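Local coordinates for protein probable transcriptional regulator (Pseudomonas aeruginosa, PDB 2FBI) that is a probable transcriptional regulator of the MarR family, expected to bind DNA as a dimer through winged helix-turn-helix domains, at residues A[39-44]-A[54-59]; A[69-74]-A[80-85]. All blocks are in the same frame, centred on the assembly; numbering follows the deposited sequence.

Interaction 1 (A[39-44]-A[54-59])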
loop_
_atom_site.group_PDB
_atom_site.type_symbol
_atom_site.label_atom_id
_atom_site.label_comp_id
_atom_site.label_asym_id
_atom_site.label_seq_id
_atom_site.Cartn_x
_atom_site.Cartn_y
_atom_site.Cartn_z
ATOM N N TRP A 39 5.550 -0.104 12.894
ATOM C CA TRP A 39 6.259 -1.362 12.738
ATOM C C TRP A 39 7.173 -1.289 11.457
ATOM O O TRP A 39 8.295 -1.785 11.484
ATOM C CB TRP A 39 5.279 -2.538 12.636
ATOM C CG TRP A 39 6.018 -3.900 12.528
ATOM C CD1 TRP A 39 5.982 -4.798 11.485
ATOM C CD2 TRP A 39 6.975 -4.423 13.477
ATOM N NE1 TRP A 39 6.839 -5.868 11.760
ATOM C CE2 TRP A 39 7.454 -5.655 12.965
ATOM C CE3 TRP A 39 7.462 -3.963 14.715
ATOM C CZ2 TRP A 39 8.378 -6.461 13.669
ATOM C CZ3 TRP A 39 8.407 -4.737 15.404
ATOM C CH2 TRP A 39 8.869 -5.970 14.865
ATOM N N ARG A 40 6.667 -0.682 10.352
ATOM C CA ARG A 40 7.513 -0.432 9.145
ATOM C C ARG A 40 8.744 0.359 9.435
ATOM O O ARG A 40 9.823 0.060 8.933
ATOM C CB ARG A 40 6.758 0.256 7.976
ATOM C CG ARG A 40 5.636 -0.627 7.476
ATOM C CD ARG A 40 5.127 -0.367 6.039
ATOM N NE ARG A 40 4.580 0.966 5.847
ATOM C CZ ARG A 40 3.334 1.351 6.116
ATOM N NH1 ARG A 40 2.998 2.610 5.837
ATOM N NH2 ARG A 40 2.430 0.527 6.685
ATOM N N VAL A 41 8.559 1.435 10.159
ATOM C CA VAL A 41 9.632 2.255 10.600
ATOM C C VAL A 41 10.634 1.460 11.487
ATOM O O VAL A 41 11.854 1.428 11.244
ATOM C CB VAL A 41 9.054 3.497 11.334
ATOM C CG1 VAL A 41 10.135 4.243 12.006
ATOM C CG2 VAL A 41 8.399 4.451 10.311
ATOM N N ILE A 42 10.111 0.774 12.486
ATOM C CA ILE A 42 10.967 -0.070 13.340
ATOM C C ILE A 42 11.732 -1.105 12.499
ATOM O O ILE A 42 12.946 -1.247 12.641
ATOM C CB ILE A 42 10.095 -0.779 14.436
ATOM C CG1 ILE A 42 9.592 0.260 15.430
ATOM C CG2 ILE A 42 10.924 -1.879 15.134
ATOM C CD1 ILE A 42 8.456 -0.208 16.346
ATOM N N ARG A 43 11.020 -1.786 11.602
ATOM C CA ARG A 43 11.640 -2.773 10.719
ATOM C C ARG A 43 12.794 -2.204 9.886
ATOM O O ARG A 43 13.825 -2.857 9.723
ATOM C CB ARG A 43 10.622 -3.355 9.738
ATOM C CG ARG A 43 9.651 -4.375 10.329
ATOM C CD ARG A 43 10.370 -5.667 10.452
ATOM N NE ARG A 43 9.921 -6.656 9.491
ATOM C CZ ARG A 43 10.690 -7.624 8.991
ATOM N NH1 ARG A 43 10.160 -8.491 8.176
ATOM N NH2 ARG A 43 11.991 -7.702 9.273
ATOM N N ILE A 44 12.602 -1.014 9.308
ATOM C CA ILE A 44 13.682 -0.398 8.464
ATOM C C ILE A 44 14.840 0.065 9.302
ATOM O O ILE A 44 15.985 -0.091 8.960
ATOM C CB ILE A 44 13.120 0.807 7.625
ATOM C CG1 ILE A 44 12.249 0.257 6.493
ATOM C CG2 ILE A 44 14.274 1.678 7.039
ATOM C CD1 ILE A 44 11.060 1.090 6.273
ATOM N N TYR A 54 13.891 11.869 5.846
ATOM C CA TYR A 54 13.128 11.828 4.558
ATOM C C TYR A 54 13.367 10.526 3.831
ATOM O O TYR A 54 12.450 9.908 3.193
ATOM C CB TYR A 54 13.446 13.057 3.646
ATOM C CG TYR A 54 12.712 14.346 4.071
ATOM C CD1 TYR A 54 13.100 15.049 5.190
ATOM C CD2 TYR A 54 11.618 14.838 3.350
ATOM C CE1 TYR A 54 12.438 16.190 5.604
ATOM C CE2 TYR A 54 10.938 16.017 3.758
ATOM C CZ TYR A 54 11.370 16.690 4.862
ATOM O OH TYR A 54 10.715 17.835 5.309
ATOM N N GLN A 55 14.617 10.091 3.890
ATOM C CA GLN A 55 14.970 8.765 3.367
ATOM C C GLN A 55 14.152 7.616 4.055
ATOM O O GLN A 55 13.733 6.647 3.390
ATOM C CB GLN A 55 16.454 8.569 3.596
ATOM C CG GLN A 55 17.059 7.331 3.083
ATOM C CD GLN A 55 18.577 7.463 2.945
ATOM O OE1 GLN A 55 19.129 8.569 2.873
ATOM N NE2 GLN A 55 19.251 6.332 2.878
ATOM N N LEU A 56 13.971 7.722 5.374
ATOM C CA LEU A 56 13.229 6.742 6.168
ATOM C C LEU A 56 11.757 6.716 5.712
ATOM O O LEU A 56 11.196 5.629 5.426
ATOM C CB LEU A 56 13.360 7.117 7.673
ATOM C CG LEU A 56 12.561 6.323 8.737
ATOM C CD1 LEU A 56 12.891 4.817 8.602
ATOM C CD2 LEU A 56 12.823 6.807 10.140
ATOM N N ALA A 57 11.128 7.896 5.614
ATOM C CA ALA A 57 9.773 8.002 5.038
ATOM C C ALA A 57 9.642 7.371 3.657
ATOM O O ALA A 57 8.634 6.706 3.386
ATOM C CB ALA A 57 9.260 9.472 5.029
ATOM N N ASN A 58 10.656 7.550 2.811
ATOM C CA ASN A 58 10.668 6.982 1.475
ATOM C C ASN A 58 10.779 5.463 1.428
ATOM O O ASN A 58 10.131 4.828 0.606
ATOM C CB ASN A 58 11.774 7.619 0.620
ATOM C CG ASN A 58 11.377 8.986 0.068
ATOM O OD1 ASN A 58 10.219 9.389 0.153
ATOM N ND2 ASN A 58 12.348 9.704 -0.498
ATOM N N GLN A 59 11.600 4.888 2.302
ATOM C CA GLN A 59 11.807 3.456 2.343
ATOM C C GLN A 59 10.670 2.751 3.054
ATOM O O GLN A 59 10.274 1.644 2.644
ATOM C CB GLN A 59 13.089 3.191 3.092
ATOM C CG GLN A 59 14.275 3.821 2.421
ATOM C CD GLN A 59 15.336 2.838 2.307
ATOM O OE1 GLN A 59 15.061 1.640 2.315
ATOM N NE2 GLN A 59 16.575 3.300 2.177
#

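Interaction 2 (A[69-74]-A[80-85])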
loop_
_atom_site.group_PDB
_atom_site.type_symbol
_atom_site.label_atom_id
_atom_site.label_comp_id
_atom_site.label_asym_id
_atom_site.label_seq_id
_atom_site.Cartn_x
_atom_site.Cartn_y
_atom_site.Cartn_z
ATOM N N GLY A 69 4.211 12.621 12.850
ATOM C CA GLY A 69 3.488 12.122 14.001
ATOM C C GLY A 69 4.006 10.729 14.341
ATOM O O GLY A 69 4.186 10.423 15.520
ATOM N N VAL A 70 4.267 9.901 13.313
ATOM C CA VAL A 70 4.849 8.556 13.551
ATOM C C VAL A 70 6.129 8.676 14.396
ATOM O O VAL A 70 6.192 8.127 15.489
ATOM C CB VAL A 70 5.015 7.716 12.267
ATOM C CG1 VAL A 70 5.735 6.375 12.576
ATOM C CG2 VAL A 70 3.673 7.419 11.683
ATOM N N LEU A 71 7.093 9.477 13.948
ATOM C CA LEU A 71 8.308 9.703 14.715
ATOM C C LEU A 71 8.121 10.348 16.088
ATOM O O LEU A 71 8.766 9.901 17.042
ATOM C CB LEU A 71 9.393 10.427 13.904
ATOM C CG LEU A 71 9.730 9.710 12.600
ATOM C CD1 LEU A 71 10.621 10.607 11.783
ATOM C CD2 LEU A 71 10.366 8.288 12.807
ATOM N N ALA A 72 7.279 11.390 16.211
ATOM C CA ALA A 72 7.126 12.036 17.525
ATOM C C ALA A 72 6.496 11.102 18.568
ATOM O O ALA A 72 6.877 11.148 19.746
ATOM C CB ALA A 72 6.331 13.403 17.435
ATOM N N ARG A 73 5.542 10.279 18.140
ATOM C CA ARG A 73 4.959 9.248 18.985
ATOM C C ARG A 73 6.017 8.226 19.439
ATOM O O ARG A 73 6.128 7.950 20.636
ATOM C CB ARG A 73 3.835 8.512 18.235
ATOM C CG ARG A 73 2.678 8.055 19.115
ATOM C CD ARG A 73 2.987 6.797 19.873
ATOM N NE ARG A 73 1.834 6.134 20.514
ATOM C CZ ARG A 73 0.752 5.651 19.886
ATOM N NH1 ARG A 73 0.564 5.805 18.570
ATOM N NH2 ARG A 73 -0.186 5.041 20.585
ATOM N N LEU A 74 6.806 7.701 18.483
ATOM C CA LEU A 74 7.791 6.668 18.755
ATOM C C LEU A 74 8.891 7.234 19.593
ATOM O O LEU A 74 9.398 6.577 20.505
ATOM C CB LEU A 74 8.366 6.100 17.471
ATOM C CG LEU A 74 7.543 5.127 16.659
ATOM C CD1 LEU A 74 8.384 4.830 15.418
ATOM C CD2 LEU A 74 7.203 3.811 17.423
ATOM N N VAL A 80 12.437 5.314 19.384
ATOM C CA VAL A 80 13.471 5.912 18.552
ATOM C C VAL A 80 14.085 7.170 19.217
ATOM O O VAL A 80 13.476 7.762 20.090
ATOM C CB VAL A 80 12.880 6.263 17.144
ATOM C CG1 VAL A 80 12.208 5.036 16.508
ATOM C CG2 VAL A 80 11.894 7.495 17.250
ATOM N N ARG A 81 15.285 7.534 18.782
ATOM C CA ARG A 81 16.000 8.771 19.099
ATOM C C ARG A 81 16.192 9.588 17.784
ATOM O O ARG A 81 16.454 9.015 16.738
ATOM C CB ARG A 81 17.386 8.417 19.646
ATOM C CG ARG A 81 18.264 9.615 20.107
ATOM C CD ARG A 81 19.706 9.135 20.416
ATOM N NE ARG A 81 19.601 8.086 21.403
ATOM C CZ ARG A 81 19.250 8.288 22.675
ATOM N NH1 ARG A 81 19.054 9.536 23.106
ATOM N NH2 ARG A 81 19.117 7.250 23.529
ATOM N N ARG A 82 16.090 10.918 17.862
ATOM C CA ARG A 82 16.298 11.821 16.712
ATOM C C ARG A 82 17.413 12.752 17.056
ATOM O O ARG A 82 17.471 13.225 18.180
ATOM C CB ARG A 82 15.036 12.623 16.389
ATOM C CG ARG A 82 14.019 11.808 15.635
ATOM C CD ARG A 82 12.800 12.619 15.148
ATOM N NE ARG A 82 12.066 13.309 16.199
ATOM C CZ ARG A 82 10.940 14.015 16.000
ATOM N NH1 ARG A 82 10.400 14.128 14.777
ATOM N NH2 ARG A 82 10.327 14.589 17.043
ATOM N N TRP A 83 18.312 12.981 16.114
ATOM C CA TRP A 83 19.448 13.851 16.328
ATOM C C TRP A 83 19.835 14.559 15.051
ATOM O O TRP A 83 19.711 13.990 13.958
ATOM C CB TRP A 83 20.681 13.066 16.836
ATOM C CG TRP A 83 20.887 11.686 16.210
ATOM C CD1 TRP A 83 20.185 10.525 16.513
ATOM C CD2 TRP A 83 21.858 11.313 15.225
ATOM N NE1 TRP A 83 20.678 9.482 15.767
ATOM C CE2 TRP A 83 21.704 9.940 14.981
ATOM C CE3 TRP A 83 22.842 12.012 14.512
ATOM C CZ2 TRP A 83 22.473 9.268 14.050
ATOM C CZ3 TRP A 83 23.618 11.325 13.595
ATOM C CH2 TRP A 83 23.430 9.982 13.372
ATOM N N LYS A 84 20.353 15.771 15.197
ATOM C CA LYS A 84 20.864 16.519 14.045
ATOM C C LYS A 84 22.261 16.041 13.676
ATOM O O LYS A 84 23.091 15.835 14.566
ATOM C CB LYS A 84 20.795 18.043 14.297
ATOM C CG LYS A 84 19.360 18.560 14.172
ATOM C CD LYS A 84 18.904 19.487 15.292
ATOM C CE LYS A 84 18.850 20.933 14.863
ATOM N NZ LYS A 84 20.012 21.706 15.419
ATOM N N ALA A 85 22.503 15.821 12.387
ATOM C CA ALA A 85 23.818 15.440 11.922
ATOM C C ALA A 85 24.860 16.516 12.288
ATOM O O ALA A 85 24.700 17.694 11.914
ATOM C CB ALA A 85 23.823 15.195 10.454
#

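Interaction 1 (A[39-44]-A[54-59])
I44 and L56 meet through their methyl-bearing branches, the two side chains passing each other at a slant. CD1 of L56 comes up against the branch of the isoleucine, 3.8 Å from I44 CG2, and also lies close to its CB. The leucine's other methyl reaches the neighbouring turn of helix 36-48: L56 CD2 sits 4.2 Å from V41 CG1, and here the two side chains run roughly perpendicular. With CG anti to the backbone N (chi1 174°), L56 carries its forked end closer to the other helix than the direction of its CB alone would suggest, and the fork then gives one methyl to each partner. The remaining arm of the isoleucine takes a different target. I44 CD1 rests on the backbone of the last turn of helix 53-59, 3.6 Å from Q59 C, with the CB of Q59 a little farther off at 4.3 Å. Q59 OE1 is hydrogen-bonded to Q48 NE2, and the backbone O of Q59 accepts a hydrogen bond from NE2 of Q16 of the second subunit, whose L12 also packs on I44. The axes of the two segments approach to 10.0 Å at 112°, and together they bury 216 Å². No hydrogen bond or salt bridge joins them; the contact is held by van der Waals packing and by the burial of V41, I44 and L56, without directional polar bonds.

Interaction 2 (A[69-74]-A[80-85])
The carbonyl O of L74 accepts a weak hydrogen bond from the backbone N of V80, long at 3.5 Å but nearly straight, with an N-H...O angle of 163°. It is the sole hydrogen bond between the segments and lies where helix 64-76 and strand 80-85 come nearest. Beside it the valine fits against the leucine: V80 CG2 is 3.8 Å from L74 CB, while V80 CG1 reaches both that CB and, at 4.0 Å, L74 CD1. With CG1 anti to its carbonyl carbon (chi1 -53°), V80 brings both methyls against L74. L45 of helix 36-48 and V94 of strand 91-96 also pack on V80. Two residues farther along the strand, R82 reaches toward the helix, its chain extended at chi2 until a bend at chi3 (-57°) lays the guanidinium alongside L71 and A72. NH1 of R82 is 3.9 Å from L71 CB, its NH2 is 4.1 Å from A72 CA, and A72 N stands over one face toward the rim. These are packing contacts; the charge is met by E75, farther along the same helix, which forms a salt bridge with NH2 and probably helps keep the group in place. Packed in this way on the first strand of the antiparallel hairpin 80-85/91-96, helix 64-76 forms the junction of recognition helix and wing in the winged helix-turn-helix fold of MarR proteins.

Interactions 1 and 2 follow one another along the chain and share a continuous apolar core, their centres about 12 Å apart. V41 is the main bridge: its CG1 lies 3.9 Å from L74 CD1, and its CG2 is 4.0 Å from V70 CG1. A second link runs from helix 53-59, where L56 CD2 meets L71 CD2 at 3.9 Å. Helix 64-76, which follows helix 53-59, thus packs on both helices of interaction 1 while its other contacts reach strand 80-85. Interaction 2 joins the recognition helix to the wing, while interaction 1 packs helix 53-59 on helix 36-48, consistent with a DNA-binding unit; interaction 1 alone also touches the second subunit.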